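Local atomic coordinates of 2-keto acid:ferredoxin oxidoreductase subunit alpha (Pyrococcus furiosus, PDB entry 4WBX), a protein that probably catalyses, as the alpha subunit of a 2-keto acid:ferredoxin oxidoreductase, the CoA-dependent oxidative decarboxylation of 2-oxoglutarate to succinyl-CoA with reduction of ferredoxin. Residues A[39-44]-A[65-70]; A[83-88]-A[112-117]. All coordinates share one frame; numbering follows the deposited sequence.

Contact 1: A[39-44]-A[65-70]; sequences RFYAGY and GVVIQM
F40 and I68 form the apolar centre of this parallel strand pair: the F40 ring meets the delta methyl of the isoleucine at a slant, with CZ 3.7 Å from I68 CD1. V66 lies alongside on the same face and points the same way, its CG1 3.6 Å from F40 CD1. CG of F40 stands anti to its backbone N (chi1 -171°), which leads the ring toward V66 and I68. A42 completes this face, where helix 73-85 packs through A79 and A83. Y41 and V67 run side by side on the reverse face, where Y41 packs on I52, F53 and M56 of helix 50-59. With that helix between them, the two parallel strands form a beta-alpha-beta unit.

Between the two faces, main-chain bonds alternate across the strands: V66 N to R39 O, Y41 N to V66 O, I68 N to Y41 O at 2.9 Å, G43 N to I68 O, and M70 N to G43 O at 2.8 Å. Toward the exposed end, the extended Q69 side chain crosses the Y44 ring obliquely, CG 3.3 Å from Y44 CE1, and its amide plane stands 87° to the ring. At the opposite end R39 turns from the strand to I34 O. The chemistry is thus that of a sheet: five main-chain bonds join the strands, while the side-chain contacts within each face are largely apolar.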
loop_
_atom_site.group_PDB
_atom_site.type_symbol
_atom_site.label_atom_id
_atom_site.label_comp_id
_atom_site.label_asym_id
_atom_site.label_seq_id
_atom_site.Cartn_x
_atom_site.Cartn_y
_atom_site.Cartn_z
ATOM N N ARG A 39 -11.912 -3.498 -22.657
ATOM C CA ARG A 39 -11.117 -4.702 -22.829
ATOM C C ARG A 39 -10.013 -4.803 -21.803
ATOM O O ARG A 39 -9.046 -5.533 -22.004
ATOM C CB ARG A 39 -10.524 -4.744 -24.224
ATOM C CG ARG A 39 -11.593 -4.691 -25.285
ATOM C CD ARG A 39 -12.402 -5.969 -25.269
ATOM N NE ARG A 39 -13.459 -5.942 -26.269
ATOM C CZ ARG A 39 -14.640 -5.365 -26.089
ATOM N NH1 ARG A 39 -14.914 -4.751 -24.942
ATOM N NH2 ARG A 39 -15.542 -5.395 -27.062
ATOM N N PHE A 40 -10.147 -4.055 -20.717
ATOM C CA PHE A 40 -9.267 -4.215 -19.568
ATOM C C PHE A 40 -10.093 -4.153 -18.288
ATOM O O PHE A 40 -10.820 -3.186 -18.034
ATOM C CB PHE A 40 -8.188 -3.152 -19.537
ATOM C CG PHE A 40 -7.130 -3.388 -18.487
ATOM C CD1 PHE A 40 -5.961 -4.075 -18.804
ATOM C CD2 PHE A 40 -7.294 -2.917 -17.191
ATOM C CE1 PHE A 40 -4.993 -4.296 -17.859
ATOM C CE2 PHE A 40 -6.337 -3.147 -16.248
ATOM C CZ PHE A 40 -5.180 -3.834 -16.577
ATOM N N TYR A 41 -9.997 -5.202 -17.488
ATOM C CA TYR A 41 -10.634 -5.204 -16.186
ATOM C C TYR A 41 -9.561 -5.604 -15.197
ATOM O O TYR A 41 -8.833 -6.560 -15.449
ATOM C CB TYR A 41 -11.823 -6.176 -16.145
ATOM C CG TYR A 41 -12.456 -6.306 -14.780
ATOM C CD1 TYR A 41 -13.588 -5.594 -14.459
ATOM C CD2 TYR A 41 -11.918 -7.151 -13.808
ATOM C CE1 TYR A 41 -14.161 -5.700 -13.212
ATOM C CE2 TYR A 41 -12.496 -7.266 -12.552
ATOM C CZ TYR A 41 -13.617 -6.534 -12.267
ATOM O OH TYR A 41 -14.217 -6.626 -11.037
ATOM N N ALA A 42 -9.441 -4.878 -14.094
ATOM C CA ALA A 42 -8.469 -5.250 -13.086
ATOM C C ALA A 42 -9.123 -5.231 -11.724
ATOM O O ALA A 42 -9.631 -4.206 -11.289
ATOM C CB ALA A 42 -7.260 -4.320 -13.126
ATOM N N GLY A 43 -9.129 -6.372 -11.052
ATOM C CA GLY A 43 -9.863 -6.483 -9.809
ATOM C C GLY A 43 -9.381 -7.636 -8.972
ATOM O O GLY A 43 -8.295 -8.157 -9.201
ATOM N N TYR A 44 -10.186 -8.004 -7.983
ATOM C CA TYR A 44 -9.981 -9.221 -7.209
ATOM C C TYR A 44 -11.331 -9.765 -6.784
ATOM O O TYR A 44 -12.247 -8.987 -6.548
ATOM C CB TYR A 44 -9.117 -8.978 -5.973
ATOM C CG TYR A 44 -8.544 -10.278 -5.480
ATOM C CD1 TYR A 44 -7.594 -10.956 -6.234
ATOM C CD2 TYR A 44 -8.989 -10.869 -4.305
ATOM C CE1 TYR A 44 -7.074 -12.163 -5.820
ATOM C CE2 TYR A 44 -8.469 -12.088 -3.878
ATOM C CZ TYR A 44 -7.508 -12.725 -4.648
ATOM O OH TYR A 44 -6.971 -13.930 -4.259
ATOM N N GLY A 65 -9.806 -9.480 -24.726
ATOM C CA GLY A 65 -9.613 -8.473 -23.701
ATOM C C GLY A 65 -8.781 -9.126 -22.624
ATOM O O GLY A 65 -8.297 -10.234 -22.831
ATOM N N VAL A 66 -8.611 -8.471 -21.480
ATOM C CA VAL A 66 -7.743 -9.034 -20.454
ATOM C C VAL A 66 -8.249 -8.753 -19.054
ATOM O O VAL A 66 -8.703 -7.643 -18.758
ATOM C CB VAL A 66 -6.302 -8.491 -20.586
ATOM C CG1 VAL A 66 -6.333 -7.009 -20.772
ATOM C CG2 VAL A 66 -5.478 -8.842 -19.349
ATOM N N VAL A 67 -8.173 -9.763 -18.194
ATOM C CA VAL A 67 -8.565 -9.614 -16.811
ATOM C C VAL A 67 -7.326 -9.783 -15.973
ATOM O O VAL A 67 -6.526 -10.650 -16.239
ATOM C CB VAL A 67 -9.640 -10.630 -16.436
ATOM C CG1 VAL A 67 -9.883 -10.635 -14.934
ATOM C CG2 VAL A 67 -10.931 -10.313 -17.191
ATOM N N ILE A 68 -7.131 -8.925 -14.989
ATOM C CA ILE A 68 -5.901 -8.948 -14.210
ATOM C C ILE A 68 -6.223 -9.103 -12.729
ATOM O O ILE A 68 -6.754 -8.195 -12.096
ATOM C CB ILE A 68 -5.064 -7.668 -14.449
ATOM C CG1 ILE A 68 -4.279 -7.802 -15.753
ATOM C CG2 ILE A 68 -4.068 -7.422 -13.316
ATOM C CD1 ILE A 68 -3.140 -6.802 -15.894
ATOM N N GLN A 69 -5.917 -10.265 -12.173
ATOM C CA GLN A 69 -6.306 -10.536 -10.799
ATOM C C GLN A 69 -5.308 -9.938 -9.833
ATOM O O GLN A 69 -4.296 -10.554 -9.511
ATOM C CB GLN A 69 -6.437 -12.032 -10.568
ATOM C CG GLN A 69 -6.658 -12.406 -9.126
ATOM C CD GLN A 69 -6.971 -13.873 -8.946
ATOM O OE1 GLN A 69 -7.921 -14.392 -9.537
ATOM N NE2 GLN A 69 -6.174 -14.554 -8.127
ATOM N N MET A 70 -5.571 -8.721 -9.379
ATOM C CA MET A 70 -4.623 -8.108 -8.471
ATOM C C MET A 70 -5.084 -8.148 -7.031
ATOM O O MET A 70 -6.203 -7.758 -6.684
ATOM C CB MET A 70 -4.304 -6.670 -8.892
ATOM C CG MET A 70 -2.842 -6.521 -9.295
ATOM S SD MET A 70 -2.509 -5.187 -10.453
ATOM C CE MET A 70 -1.419 -6.054 -11.566
#

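Contact 2: A[83-88]-A[112-117]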
loop_
_atom_site.group_PDB
_atom_site.type_symbol
_atom_site.label_atom_id
_atom_site.label_comp_id
_atom_site.label_asym_id
_atom_site.label_seq_id
_atom_site.Cartn_x
_atom_site.Cartn_y
_atom_site.Cartn_z
ATOM N N ALA A 83 -3.543 0.997 -17.995
ATOM C CA ALA A 83 -4.066 0.460 -19.242
ATOM C C ALA A 83 -4.785 1.570 -20.011
ATOM O O ALA A 83 -4.729 1.625 -21.239
ATOM C CB ALA A 83 -4.983 -0.696 -18.984
ATOM N N SER A 84 -5.437 2.469 -19.284
ATOM C CA SER A 84 -6.201 3.522 -19.938
ATOM C C SER A 84 -5.257 4.407 -20.748
ATOM O O SER A 84 -5.500 4.676 -21.929
ATOM C CB SER A 84 -6.986 4.351 -18.916
ATOM O OG SER A 84 -7.848 5.256 -19.563
ATOM N N TRP A 85 -4.163 4.814 -20.112
ATOM C CA TRP A 85 -3.147 5.635 -20.766
ATOM C C TRP A 85 -2.446 4.955 -21.932
ATOM O O TRP A 85 -2.077 5.629 -22.880
ATOM C CB TRP A 85 -2.119 6.118 -19.744
ATOM C CG TRP A 85 -2.664 7.306 -19.078
ATOM C CD1 TRP A 85 -3.147 7.400 -17.803
ATOM C CD2 TRP A 85 -2.892 8.567 -19.687
ATOM N NE1 TRP A 85 -3.631 8.661 -17.576
ATOM C CE2 TRP A 85 -3.478 9.398 -18.723
ATOM C CE3 TRP A 85 -2.634 9.085 -20.961
ATOM C CZ2 TRP A 85 -3.819 10.710 -18.993
ATOM C CZ3 TRP A 85 -2.971 10.372 -21.224
ATOM C CH2 TRP A 85 -3.562 11.173 -20.250
ATOM N N ALA A 86 -2.271 3.643 -21.887
ATOM C CA ALA A 86 -1.779 2.931 -23.065
ATOM C C ALA A 86 -2.893 2.677 -24.106
ATOM O O ALA A 86 -2.694 1.908 -25.049
ATOM C CB ALA A 86 -1.131 1.618 -22.657
ATOM N N GLY A 87 -4.055 3.313 -23.933
ATOM C CA GLY A 87 -5.112 3.251 -24.925
ATOM C C GLY A 87 -6.379 2.447 -24.631
ATOM O O GLY A 87 -7.388 2.643 -25.307
ATOM N N ALA A 88 -6.351 1.547 -23.650
ATOM C CA ALA A 88 -7.512 0.700 -23.357
ATOM C C ALA A 88 -8.645 1.470 -22.672
ATOM O O ALA A 88 -8.397 2.471 -21.994
ATOM C CB ALA A 88 -7.097 -0.500 -22.483
ATOM N N THR A 112 -5.186 14.143 -14.033
ATOM C CA THR A 112 -4.650 13.725 -15.305
ATOM C C THR A 112 -5.746 13.681 -16.362
ATOM O O THR A 112 -5.471 13.413 -17.527
ATOM C CB THR A 112 -3.993 12.313 -15.189
ATOM O OG1 THR A 112 -4.575 11.609 -14.081
ATOM C CG2 THR A 112 -2.441 12.367 -15.004
ATOM N N GLU A 113 -6.989 13.927 -15.957
ATOM C CA GLU A 113 -8.113 13.729 -16.858
ATOM C C GLU A 113 -8.032 12.361 -17.527
ATOM O O GLU A 113 -8.008 12.263 -18.768
ATOM C CB GLU A 113 -8.145 14.831 -17.904
ATOM C CG GLU A 113 -8.349 16.227 -17.304
ATOM C CD GLU A 113 -8.402 17.304 -18.361
ATOM O OE1 GLU A 113 -7.324 17.718 -18.840
ATOM O OE2 GLU A 113 -9.525 17.713 -18.721
ATOM N N THR A 114 -7.945 11.322 -16.696
ATOM C CA THR A 114 -7.959 9.938 -17.152
ATOM C C THR A 114 -9.345 9.311 -17.188
ATOM O O THR A 114 -9.999 9.226 -16.159
ATOM C CB THR A 114 -7.107 9.065 -16.250
ATOM O OG1 THR A 114 -5.763 9.546 -16.269
ATOM C CG2 THR A 114 -7.146 7.604 -16.729
ATOM N N PRO A 115 -9.798 8.880 -18.370
ATOM C CA PRO A 115 -10.978 8.024 -18.466
ATOM C C PRO A 115 -10.754 6.650 -17.864
ATOM O O PRO A 115 -9.870 5.899 -18.291
ATOM C CB PRO A 115 -11.216 7.918 -19.978
ATOM C CG PRO A 115 -9.954 8.402 -20.610
ATOM C CD PRO A 115 -9.446 9.433 -19.680
ATOM N N VAL A 116 -11.562 6.338 -16.863
ATOM C CA VAL A 116 -11.542 5.049 -16.203
ATOM C C VAL A 116 -12.871 4.923 -15.458
ATOM O O VAL A 116 -13.454 5.934 -15.041
ATOM C CB VAL A 116 -10.314 4.904 -15.241
ATOM C CG1 VAL A 116 -10.372 5.934 -14.119
ATOM C CG2 VAL A 116 -10.195 3.463 -14.683
ATOM N N VAL A 117 -13.371 3.697 -15.319
ATOM C CA VAL A 117 -14.611 3.468 -14.591
ATOM C C VAL A 117 -14.361 2.655 -13.310
ATOM O O VAL A 117 -13.647 1.662 -13.330
ATOM C CB VAL A 117 -15.634 2.733 -15.476
ATOM C CG1 VAL A 117 -16.860 2.349 -14.675
ATOM C CG2 VAL A 117 -15.987 3.565 -16.725
#
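Two side chains from the end of helix 73-85, S84 and W85, dock on the turn T112-P115 that leads from helix 103-111 into strand 116-122, within the thiamine diphosphate-binding-type domain. Both helix ends are closed by Schellman motifs: G87, with positive phi, ends the first, its N bonded to S84 O and A88 N bonded to A83 O, and E113 ends the second.

W85 lies across T114. Its CG is anti to its carbonyl carbon (chi1 -83°), which carries the indole out to the turn, and NE1 donates to T114 OG1 at 2.7 Å. The bond is bent, 132° at the hydrogen, and the hydroxyl sits 29° out of the ring plane. T112 O lies at the indole edge and in its plane, 3.5 Å from CZ2. T114 OG1 passes the chain on through a weak bond to T112 OG1, which itself bonds Y108 O. With an alanine in place of W85, the T114 hydroxyl would probably lose its indole donor and a gap would open beside the T112 carbonyl.

R178 also packs on W85, and I68 of the second subunit touches it, so the indole also lies at the contact with a second copy of this protein. E113 turns its carboxylate away to a salt bridge with K273. Deeper in, S84 OG, anti to its own N, is bonded to P115 O at a modelled separation of 2.5 Å, so short that its exact length is doubtful.

How the contacts relate
From the N terminus, contact 1 closes first: strand 40-43 runs into helix 50-59, and the chain returns to pair strand 66-69 at its flank, the outermost strand of the sheet on this side within the chain. Helix 73-85 follows directly, and its end opens contact 2, which closes after strand 90-94 and helix 103-111, where the chain enters strand 116-122. The two loops are therefore in series, neither nested nor crossed. The contacts meet where F40 packs on A83, CG to CB 3.5 Å, and on A88. Together they link the strand pair 40-43 and 66-69, helix 73-85 and the entry to strand 116-122, and both reach the second subunit.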